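PDB 6DLH: alpha-1,4-endofucoidanase from Mariniflexile fucanivorans, which hydrolyses internal alpha-1,4 linkages of fucoidan as a family 107 glycoside hydrolase with a retaining mechanism, its chain continuing into calcium-bearing Ig-like modules. Local coordinates for residues T86-F91 with E145-S150; P418-W423 with D502-T507. One frame throughout, in Å; residues are numbered along the deposited sequence.

Contact 1: T86-F91 with E145-S150; sequences TSPNIF and EIYVNS
The hydroxyl of Thr86 works in two directions at once. It accepts the backbone N-H of Asn149 in a nearly straight bond (OG1 to N 3.0 Å, 172° at the hydrogen) and donates its own proton to the carbonyl of Ser87, with OG1 2.9 Å from Ser87 O. A chi1 of 94°, rotated well past the usual +60°, leaves the methyl beside the backbone N, and CG2 lies against Val148 CG1. A valine here would probably leave Asn149 N without its acceptor and Ser87 O without the hydroxyl donor. A weaker bond runs alongside: Thr86 N reaches Tyr147 O at 3.3 Å.

Tyr147 comes next. Its ring presents the CD1 edge to Thr86 O, 3.2 Å away and near the ring plane, while its hydroxyl end lies against Pro88, OH 3.3 Å from CB. That hydroxyl finds its main partner in Asp226, and Asn149 ND2 adds a weak bond to it. The Asn149 side chain, CG anti to the backbone N (chi1 -173°), is turned so that both ends of the amide are used. ND2 also bonds Ser227 OG. OD1 takes the backbone N of Tyr151 and a water, 2.7 Å from OD1, which gives its other proton to Asn89 O. The loop is thus held to the strand by the hydroxyl link, a weak backbone bond and one water bridge.

The arrangement belongs to the C-terminal end of strand 143-149 and the loop following its neighbour 80-84 in the parallel sheet, the end at which beta/alpha barrels carry their active sites, consistent with the similarity of this GH107 enzyme to GH29 alpha-L-fucosidases.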
loop_
_atom_site.group_PDB
_atom_site.type_symbol
_atom_site.label_atom_id
_atom_site.label_comp_id
_atom_site.label_asym_id
_atom_site.label_seq_id
_atom_site.Cartn_x
_atom_site.Cartn_y
_atom_site.Cartn_z
ATOM N N THR A 86 -4.995 3.419 6.395
ATOM C CA THR A 86 -4.104 4.422 6.964
ATOM C C THR A 86 -2.861 3.730 7.505
ATOM O O THR A 86 -2.857 2.513 7.675
ATOM C CB THR A 86 -4.764 5.229 8.093
ATOM O OG1 THR A 86 -4.458 4.636 9.358
ATOM C CG2 THR A 86 -6.261 5.389 7.924
ATOM N N SER A 87 -1.822 4.525 7.776
ATOM C CA SER A 87 -0.624 4.053 8.447
ATOM C C SER A 87 -0.778 4.231 9.958
ATOM O O SER A 87 -1.727 4.865 10.412
ATOM C CB SER A 87 0.590 4.738 7.894
ATOM O OG SER A 87 0.720 4.475 6.499
ATOM N N PRO A 88 0.066 3.591 10.801
ATOM C CA PRO A 88 -0.048 3.751 12.256
ATOM C C PRO A 88 0.432 5.082 12.843
ATOM O O PRO A 88 1.068 5.878 12.164
ATOM C CB PRO A 88 0.824 2.614 12.819
ATOM C CG PRO A 88 1.790 2.264 11.707
ATOM C CD PRO A 88 1.081 2.602 10.411
ATOM N N ASN A 89 0.109 5.314 14.125
ATOM C CA ASN A 89 0.828 6.275 14.950
ATOM C C ASN A 89 0.664 7.684 14.373
ATOM O O ASN A 89 -0.437 8.071 13.985
ATOM C CB ASN A 89 2.288 5.838 15.123
ATOM C CG ASN A 89 2.904 6.225 16.448
ATOM O OD1 ASN A 89 2.256 6.146 17.491
ATOM N ND2 ASN A 89 4.167 6.619 16.421
ATOM N N ILE A 90 1.771 8.437 14.299
ATOM C CA ILE A 90 1.753 9.814 13.823
ATOM C C ILE A 90 1.488 9.860 12.318
ATOM O O ILE A 90 1.375 10.944 11.752
ATOM C CB ILE A 90 3.044 10.565 14.202
ATOM C CG1 ILE A 90 4.285 9.944 13.551
ATOM C CG2 ILE A 90 3.180 10.674 15.716
ATOM C CD1 ILE A 90 5.572 10.710 13.802
ATOM N N PHE A 91 1.372 8.689 11.681
ATOM C CA PHE A 91 1.099 8.615 10.252
ATOM C C PHE A 91 -0.366 8.258 10.009
ATOM O O PHE A 91 -0.759 7.976 8.877
ATOM C CB PHE A 91 2.042 7.612 9.578
ATOM C CG PHE A 91 3.502 7.880 9.824
ATOM C CD1 PHE A 91 4.205 8.762 9.017
ATOM C CD2 PHE A 91 4.169 7.268 10.876
ATOM C CE1 PHE A 91 5.546 9.022 9.254
ATOM C CE2 PHE A 91 5.510 7.533 11.116
ATOM C CZ PHE A 91 6.193 8.409 10.304
ATOM N N GLU A 145 -7.892 -7.947 4.900
ATOM C CA GLU A 145 -8.079 -7.302 6.192
ATOM C C GLU A 145 -7.497 -5.903 6.048
ATOM O O GLU A 145 -6.411 -5.750 5.496
ATOM C CB GLU A 145 -7.356 -8.099 7.288
ATOM C CG GLU A 145 -7.481 -7.520 8.697
ATOM C CD GLU A 145 -6.663 -8.209 9.795
ATOM O OE1 GLU A 145 -5.549 -8.709 9.498
ATOM O OE2 GLU A 145 -7.131 -8.237 10.963
ATOM N N ILE A 146 -8.222 -4.891 6.533
ATOM C CA ILE A 146 -7.807 -3.517 6.305
ATOM C C ILE A 146 -7.476 -2.857 7.636
ATOM O O ILE A 146 -8.283 -2.896 8.566
ATOM C CB ILE A 146 -8.877 -2.737 5.509
ATOM C CG1 ILE A 146 -9.162 -3.377 4.142
ATOM C CG2 ILE A 146 -8.489 -1.268 5.385
ATOM C CD1 ILE A 146 -8.024 -3.279 3.146
ATOM N N TYR A 147 -6.287 -2.245 7.695
ATOM C CA TYR A 147 -5.806 -1.578 8.891
ATOM C C TYR A 147 -6.162 -0.095 8.851
ATOM O O TYR A 147 -5.873 0.591 7.872
ATOM C CB TYR A 147 -4.288 -1.711 9.018
ATOM C CG TYR A 147 -3.706 -0.911 10.157
ATOM C CD1 TYR A 147 -3.455 0.451 10.032
ATOM C CD2 TYR A 147 -3.415 -1.516 11.371
ATOM C CE1 TYR A 147 -2.935 1.191 11.082
ATOM C CE2 TYR A 147 -2.882 -0.795 12.426
ATOM C CZ TYR A 147 -2.641 0.562 12.282
ATOM O OH TYR A 147 -2.116 1.257 13.332
ATOM N N VAL A 148 -6.756 0.388 9.950
ATOM C CA VAL A 148 -7.063 1.797 10.142
ATOM C C VAL A 148 -6.633 2.179 11.553
ATOM O O VAL A 148 -7.018 1.526 12.515
ATOM C CB VAL A 148 -8.558 2.102 9.918
ATOM C CG1 VAL A 148 -8.914 3.515 10.368
ATOM C CG2 VAL A 148 -8.980 1.884 8.468
ATOM N N ASN A 149 -5.805 3.218 11.660
ATOM C CA ASN A 149 -5.486 3.749 12.970
ATOM C C ASN A 149 -6.642 4.646 13.399
ATOM O O ASN A 149 -7.127 5.456 12.611
ATOM C CB ASN A 149 -4.119 4.430 13.004
ATOM C CG ASN A 149 -3.720 4.822 14.408
ATOM O OD1 ASN A 149 -4.179 5.843 14.919
ATOM N ND2 ASN A 149 -2.886 4.014 15.045
ATOM N N SER A 150 -7.080 4.469 14.648
ATOM C CA SER A 150 -8.315 5.056 15.144
ATOM C C SER A 150 -8.229 6.580 15.210
ATOM O O SER A 150 -9.254 7.245 15.091
ATOM C CB SER A 150 -8.697 4.461 16.477
ATOM O OG SER A 150 -9.139 3.117 16.321
HETATM O O HOH W 1 -2.219 7.319 16.087
#

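Contact 2: P418-W423 with D502-T507; sequences PGKPNW and DSDGVT. With CA (calcium ion), chain I.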
loop_
_atom_site.group_PDB
_atom_site.type_symbol
_atom_site.label_atom_id
_atom_site.label_comp_id
_atom_site.label_asym_id
_atom_site.label_seq_id
_atom_site.Cartn_x
_atom_site.Cartn_y
_atom_site.Cartn_z
ATOM N N PRO A 418 -6.830 -33.369 6.923
ATOM C CA PRO A 418 -6.413 -34.608 6.259
ATOM C C PRO A 418 -7.556 -35.314 5.524
ATOM O O PRO A 418 -8.722 -34.954 5.693
ATOM C CB PRO A 418 -5.860 -35.454 7.423
ATOM C CG PRO A 418 -5.582 -34.444 8.529
ATOM C CD PRO A 418 -6.699 -33.431 8.388
ATOM N N GLY A 419 -7.200 -36.293 4.674
ATOM C CA GLY A 419 -8.178 -37.171 4.049
ATOM C C GLY A 419 -8.583 -36.728 2.642
ATOM O O GLY A 419 -7.890 -37.019 1.667
ATOM N N LYS A 420 -9.734 -36.052 2.551
ATOM C CA LYS A 420 -10.279 -35.578 1.291
ATOM C C LYS A 420 -9.417 -34.435 0.760
ATOM O O LYS A 420 -8.645 -33.845 1.509
ATOM C CB LYS A 420 -11.732 -35.139 1.487
ATOM C CG LYS A 420 -12.726 -36.283 1.652
ATOM C CD LYS A 420 -14.126 -35.822 2.027
ATOM C CE LYS A 420 -15.112 -36.957 2.218
ATOM N NZ LYS A 420 -14.533 -38.079 2.995
ATOM N N PRO A 421 -9.503 -34.107 -0.552
ATOM C CA PRO A 421 -8.717 -33.015 -1.133
ATOM C C PRO A 421 -8.911 -31.652 -0.471
ATOM O O PRO A 421 -10.001 -31.320 -0.013
ATOM C CB PRO A 421 -9.218 -32.939 -2.583
ATOM C CG PRO A 421 -9.725 -34.333 -2.874
ATOM C CD PRO A 421 -10.312 -34.811 -1.562
ATOM N N ASN A 422 -7.833 -30.856 -0.462
ATOM C CA ASN A 422 -7.912 -29.465 -0.047
ATOM C C ASN A 422 -7.786 -28.567 -1.277
ATOM O O ASN A 422 -6.944 -28.810 -2.137
ATOM C CB ASN A 422 -6.831 -29.106 0.976
ATOM C CG ASN A 422 -6.861 -29.941 2.241
ATOM O OD1 ASN A 422 -5.882 -29.967 2.979
ATOM N ND2 ASN A 422 -7.963 -30.623 2.505
ATOM N N TRP A 423 -8.638 -27.537 -1.338
ATOM C CA TRP A 423 -8.506 -26.457 -2.303
ATOM C C TRP A 423 -7.633 -25.345 -1.722
ATOM O O TRP A 423 -7.564 -25.164 -0.508
ATOM C CB TRP A 423 -9.889 -25.929 -2.704
ATOM C CG TRP A 423 -10.655 -26.838 -3.618
ATOM C CD1 TRP A 423 -11.426 -27.908 -3.263
ATOM C CD2 TRP A 423 -10.734 -26.746 -5.053
ATOM N NE1 TRP A 423 -11.972 -28.495 -4.376
ATOM C CE2 TRP A 423 -11.567 -27.803 -5.489
ATOM C CE3 TRP A 423 -10.184 -25.884 -6.010
ATOM C CZ2 TRP A 423 -11.857 -28.011 -6.837
ATOM C CZ3 TRP A 423 -10.466 -26.092 -7.342
ATOM C CH2 TRP A 423 -11.295 -27.140 -7.748
ATOM N N ASP A 502 -9.834 -37.753 -4.356
ATOM C CA ASP A 502 -8.734 -38.664 -4.080
ATOM C C ASP A 502 -9.311 -39.982 -3.565
ATOM O O ASP A 502 -10.530 -40.164 -3.530
ATOM C CB ASP A 502 -7.674 -38.031 -3.171
ATOM C CG ASP A 502 -8.138 -37.625 -1.777
ATOM O OD1 ASP A 502 -9.282 -37.971 -1.395
ATOM O OD2 ASP A 502 -7.336 -36.953 -1.076
ATOM N N SER A 503 -8.428 -40.892 -3.148
ATOM C CA SER A 503 -8.841 -42.226 -2.742
ATOM C C SER A 503 -9.847 -42.172 -1.590
ATOM O O SER A 503 -10.525 -43.164 -1.334
ATOM C CB SER A 503 -7.646 -43.073 -2.386
ATOM O OG SER A 503 -7.006 -42.550 -1.231
ATOM N N ASP A 504 -9.948 -41.009 -0.924
ATOM C CA ASP A 504 -10.662 -40.847 0.339
ATOM C C ASP A 504 -12.026 -40.181 0.133
ATOM O O ASP A 504 -12.872 -40.226 1.023
ATOM C CB ASP A 504 -9.821 -40.061 1.355
ATOM C CG ASP A 504 -10.310 -40.168 2.797
ATOM O OD1 ASP A 504 -10.118 -41.244 3.405
ATOM O OD2 ASP A 504 -10.888 -39.180 3.303
ATOM N N GLY A 505 -12.234 -39.532 -1.019
ATOM C CA GLY A 505 -13.510 -38.875 -1.277
ATOM C C GLY A 505 -13.357 -37.577 -2.065
ATOM O O GLY A 505 -12.332 -37.357 -2.705
ATOM N N VAL A 506 -14.396 -36.733 -2.009
ATOM C CA VAL A 506 -14.485 -35.522 -2.806
ATOM C C VAL A 506 -14.570 -34.304 -1.887
ATOM O O VAL A 506 -15.127 -34.385 -0.793
ATOM C CB VAL A 506 -15.697 -35.572 -3.759
ATOM C CG1 VAL A 506 -16.968 -35.032 -3.111
ATOM C CG2 VAL A 506 -15.425 -34.838 -5.061
ATOM N N THR A 507 -14.035 -33.172 -2.368
ATOM C CA THR A 507 -14.215 -31.870 -1.744
ATOM C C THR A 507 -14.638 -30.875 -2.821
ATOM O O THR A 507 -14.030 -30.832 -3.891
ATOM C CB THR A 507 -12.929 -31.379 -1.064
ATOM O OG1 THR A 507 -12.489 -32.354 -0.120
ATOM C CG2 THR A 507 -13.090 -30.046 -0.369
HETATM CA CA CA I . -6.238 -38.303 1.177
HETATM O O HOH W 2 -5.971 -39.989 -0.688
#
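A calcium ion joins the two segments most directly: Gly419 O binds it at 2.1 Å and Asp502 OD2 at a longer 2.9 Å. These two oxygens, both acceptors, sit close together because they share the metal. Asp451 and Glu453 add their carboxylates, and a water that bonds Ser503 OG completes the set. Gly419 adopts backbone angles that would force a CB against the preceding carbonyl, so the metal-binding carbonyl depends on glycine.

The second shell fixes the aspartate. In an Asx turn, Asp502 OD1 takes the backbone N of Asp504 at 3.1 Å, approached from above the carboxylate plane, and Pro421 CD presses on the same oxygen at 3.3 Å. Lys420 reaches across residues 505-506, its CD meeting Val506 O, and bends only at chi4 (44°), which brings NZ to a weak bond with Asp504 O and a long salt bridge to OD2.

Further out, Thr507 points toward Pro421. Its OG1 donates to Pro421 O at 2.7 Å in the carbonyl plane, on a lone pair, while CG2 faces Trp423 CD1. The indole in turn delivers NE1 to Thr507 O (3.2 Å, 165°). That oxygen lies close to the ring plane, although NE1 stands well above the carbonyl's own plane.

Around this site, strand 422-423 pairs antiparallel with 449-450, where Phe449 meets Trp423 edge to face. Thr507 lies near the start of strand 505-513, antiparallel to 494-502, whose Leu498 and Ala500 touch the indole. The contact therefore closes the calcium-bearing end of the Ig-like module that follows helix 399-415.

In the fold
Two loops of very different make-up are closed in turn as the chain runs from its N terminus. Contact 1 comes first, bringing the loop after strand 80-84 to strand 143-149 across 53 intervening residues, 16 of them helical, and so joins neighbouring strands of the parallel sheet in the catalytic domain. The chain then completes that sheet with strands 222-226, 266-269, 341-342 and 377-379. Contact 2 opens just beyond helix 399-415 and closes an all-beta loop, bringing the entry segment of an Ig-like module to the turn of the hairpin formed by strands 494-502 and 505-513. Contacts 1 and 2 are in series, neither nested nor crossed, their centres about 40 Å apart.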